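Local coordinates for uncharacterized protein (Aeromonas hydrophila J-1, PDB 6R1J) that is the AhlC component of AHL, a tripartite alpha-pore-forming toxin, and probably acts with its partner components to perforate target-cell membranes, at residues A[101-104]-A[105-109]. The protein carries 3 engineered substitutions. Residues are numbered along the deposited sequence; the frame is centred on the assembly and turned at random.
Sequences QTLT and ASQSA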
ATOM      1  N   GLN A 101     -24.942  -3.684  25.176  1.00 38.27           N
ATOM      2  CA  GLN A 101     -25.102  -4.968  24.439  1.00 42.73           C
ATOM      3  C   GLN A 101     -24.681  -4.801  22.988  1.00 44.95           C
ATOM      4  O   GLN A 101     -23.968  -5.687  22.434  1.00 39.00           O
ATOM      5  CB  GLN A 101     -26.559  -5.429  24.497  1.00 39.32           C
ATOM      6  CG  GLN A 101     -26.941  -5.852  25.900  1.00 43.56           C
ATOM      7  CD  GLN A 101     -28.381  -6.286  26.035  1.00 46.33           C
ATOM      8  OE1 GLN A 101     -29.231  -6.025  25.175  1.00 47.69           O
ATOM      9  NE2 GLN A 101     -28.648  -6.961  27.144  1.00 43.53           N
ATOM     10  N   THR A 102     -25.128  -3.713  22.365  1.00 36.58           N
ATOM     11  CA  THR A 102     -24.786  -3.426  20.971  1.00 36.23           C
ATOM     12  C   THR A 102     -23.272  -3.244  20.870  1.00 31.27           C
ATOM     13  O   THR A 102     -22.694  -3.749  19.896  1.00 35.94           O
ATOM     14  CB  THR A 102     -25.519  -2.191  20.440  1.00 40.29           C
ATOM     15  OG1 THR A 102     -26.917  -2.408  20.638  1.00 41.69           O
ATOM     16  CG2 THR A 102     -25.226  -1.947  18.977  1.00 45.54           C
ATOM     17  N   LEU A 103     -22.660  -2.557  21.834  1.00 32.36           N
ATOM     18  CA  LEU A 103     -21.210  -2.315  21.766  1.00 32.75           C
ATOM     19  C   LEU A 103     -20.499  -3.670  21.913  1.00 34.68           C
ATOM     20  O   LEU A 103     -19.552  -3.931  21.172  1.00 36.79           O
ATOM     21  CB  LEU A 103     -20.810  -1.357  22.877  1.00 32.37           C
ATOM     22  CG  LEU A 103     -19.328  -1.009  22.942  1.00 32.32           C
ATOM     23  CD1 LEU A 103     -18.843  -0.378  21.656  1.00 36.14           C
ATOM     24  CD2 LEU A 103     -19.029  -0.109  24.124  1.00 40.00           C
ATOM     25  N   THR A 104     -20.911  -4.476  22.883  1.00 37.02           N
ATOM     26  CA  THR A 104     -20.282  -5.805  23.144  1.00 42.73           C
ATOM     27  C   THR A 104     -20.356  -6.662  21.875  1.00 34.52           C
ATOM     28  O   THR A 104     -19.308  -7.140  21.463  1.00 36.15           O
ATOM     29  CB  THR A 104     -20.925  -6.512  24.349  1.00 39.49           C
ATOM     30  OG1 THR A 104     -20.632  -5.706  25.478  1.00 39.75           O
ATOM     31  CG2 THR A 104     -20.373  -7.902  24.583  1.00 42.77           C
ATOM     32  N   ALA A 105     -21.536  -6.854  21.281  1.00 37.58           N
ATOM     33  CA  ALA A 105     -21.683  -7.664  20.046  1.00 37.71           C
ATOM     34  C   ALA A 105     -20.752  -7.109  18.956  1.00 39.96           C
ATOM     35  O   ALA A 105     -20.061  -7.897  18.258  1.00 33.32           O
ATOM     36  CB  ALA A 105     -23.117  -7.723  19.588  1.00 40.55           C
ATOM     37  N   SER A 106     -20.673  -5.779  18.814  1.00 34.70           N
ATOM     38  CA  SER A 106     -19.815  -5.153  17.778  1.00 31.99           C
ATOM     39  C   SER A 106     -18.339  -5.465  18.044  1.00 32.28           C
ATOM     40  O   SER A 106     -17.660  -5.879  17.112  1.00 33.67           O
ATOM     41  CB  SER A 106     -20.071  -3.671  17.681  1.00 31.92           C
ATOM     42  OG  SER A 106     -21.409  -3.446  17.245  1.00 32.74           O
ATOM     43  N   GLN A 107     -17.849  -5.195  19.247  1.00 31.77           N
ATOM     44  CA  GLN A 107     -16.433  -5.450  19.586  1.00 37.76           C
ATOM     45  C   GLN A 107     -16.098  -6.943  19.383  1.00 41.21           C
ATOM     46  O   GLN A 107     -15.001  -7.208  18.874  1.00 36.56           O
ATOM     47  CB  GLN A 107     -16.134  -4.992  21.003  1.00 38.15           C
ATOM     48  CG  GLN A 107     -16.018  -3.484  21.088  1.00 44.05           C
ATOM     49  CD  GLN A 107     -16.047  -3.030  22.518  1.00 43.80           C
ATOM     50  OE1 GLN A 107     -16.629  -3.698  23.375  1.00 44.30           O
ATOM     51  NE2 GLN A 107     -15.397  -1.899  22.775  1.00 49.19           N
ATOM     52  N   SER A 108     -16.983  -7.858  19.776  1.00 39.87           N
ATOM     53  CA  SER A 108     -16.756  -9.322  19.597  1.00 39.22           C
ATOM     54  C   SER A 108     -16.499  -9.614  18.130  1.00 35.93           C
ATOM     55  O   SER A 108     -15.508 -10.229  17.825  1.00 35.35           O
ATOM     56  CB  SER A 108     -17.898 -10.159  20.069  1.00 39.34           C
ATOM     57  OG  SER A 108     -18.069  -9.935  21.441  1.00 51.76           O
ATOM     58  N   ALA A 109     -17.422  -9.230  17.267  1.00 33.21           N
ATOM     59  CA  ALA A 109     -17.339  -9.552  15.838  1.00 34.79           C
ATOM     60  C   ALA A 109     -16.078  -8.900  15.241  1.00 38.35           C
ATOM     61  O   ALA A 109     -15.390  -9.553  14.405  1.00 32.05           O
ATOM     62  CB  ALA A 109     -18.586  -9.093  15.118  1.00 31.71           C
TER
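Ser106 and Thr102 meet on the buried face of one continuous helix, a single turn apart. Ser106 OG donates to Thr102 O at 3.0 Å, and the backbone N of Ser106 donates to the same Thr102 O at 3.1 Å. They approach from opposite faces of the carbonyl plane, and the one oxygen is held by two bonds. With OG beside its own backbone N (chi1 -64°), the hydroxyl turns back toward the preceding turn. A serine hydroxyl buried among nonpolar neighbours is thereby satisfied within its own helix. Thr102 OG1 does likewise, bonding to Leu98 O. This side is closely packed: Leu44 of helix 28-70 and Phe211 and Ile215 of helix 163-236 lie against Ser106. Residues 101-109 lie on helix 78-157 in the long helical bundle of this alpha-pore-forming toxin component, where it packs against both of these helices. Leu103 and Gln107 form a looser pair, partly exposed, though Leu103 also touches Ile215 and Val218 of helix 163-236. The Gln107 amide lies across the leucine branch, with OE1 3.8 Å from Leu103 CG and NE2 3.9 Å from Leu103 CD1. This is van der Waals contact. Their backbones are joined by a nearly straight bond, Gln107 N to Leu103 O (2.9 Å, 175° at the hydrogen). On the solvent side, Thr104 OG1 bonds back to Ala100 O, while Thr104 O accepts from Ser108 N at 3.0 Å.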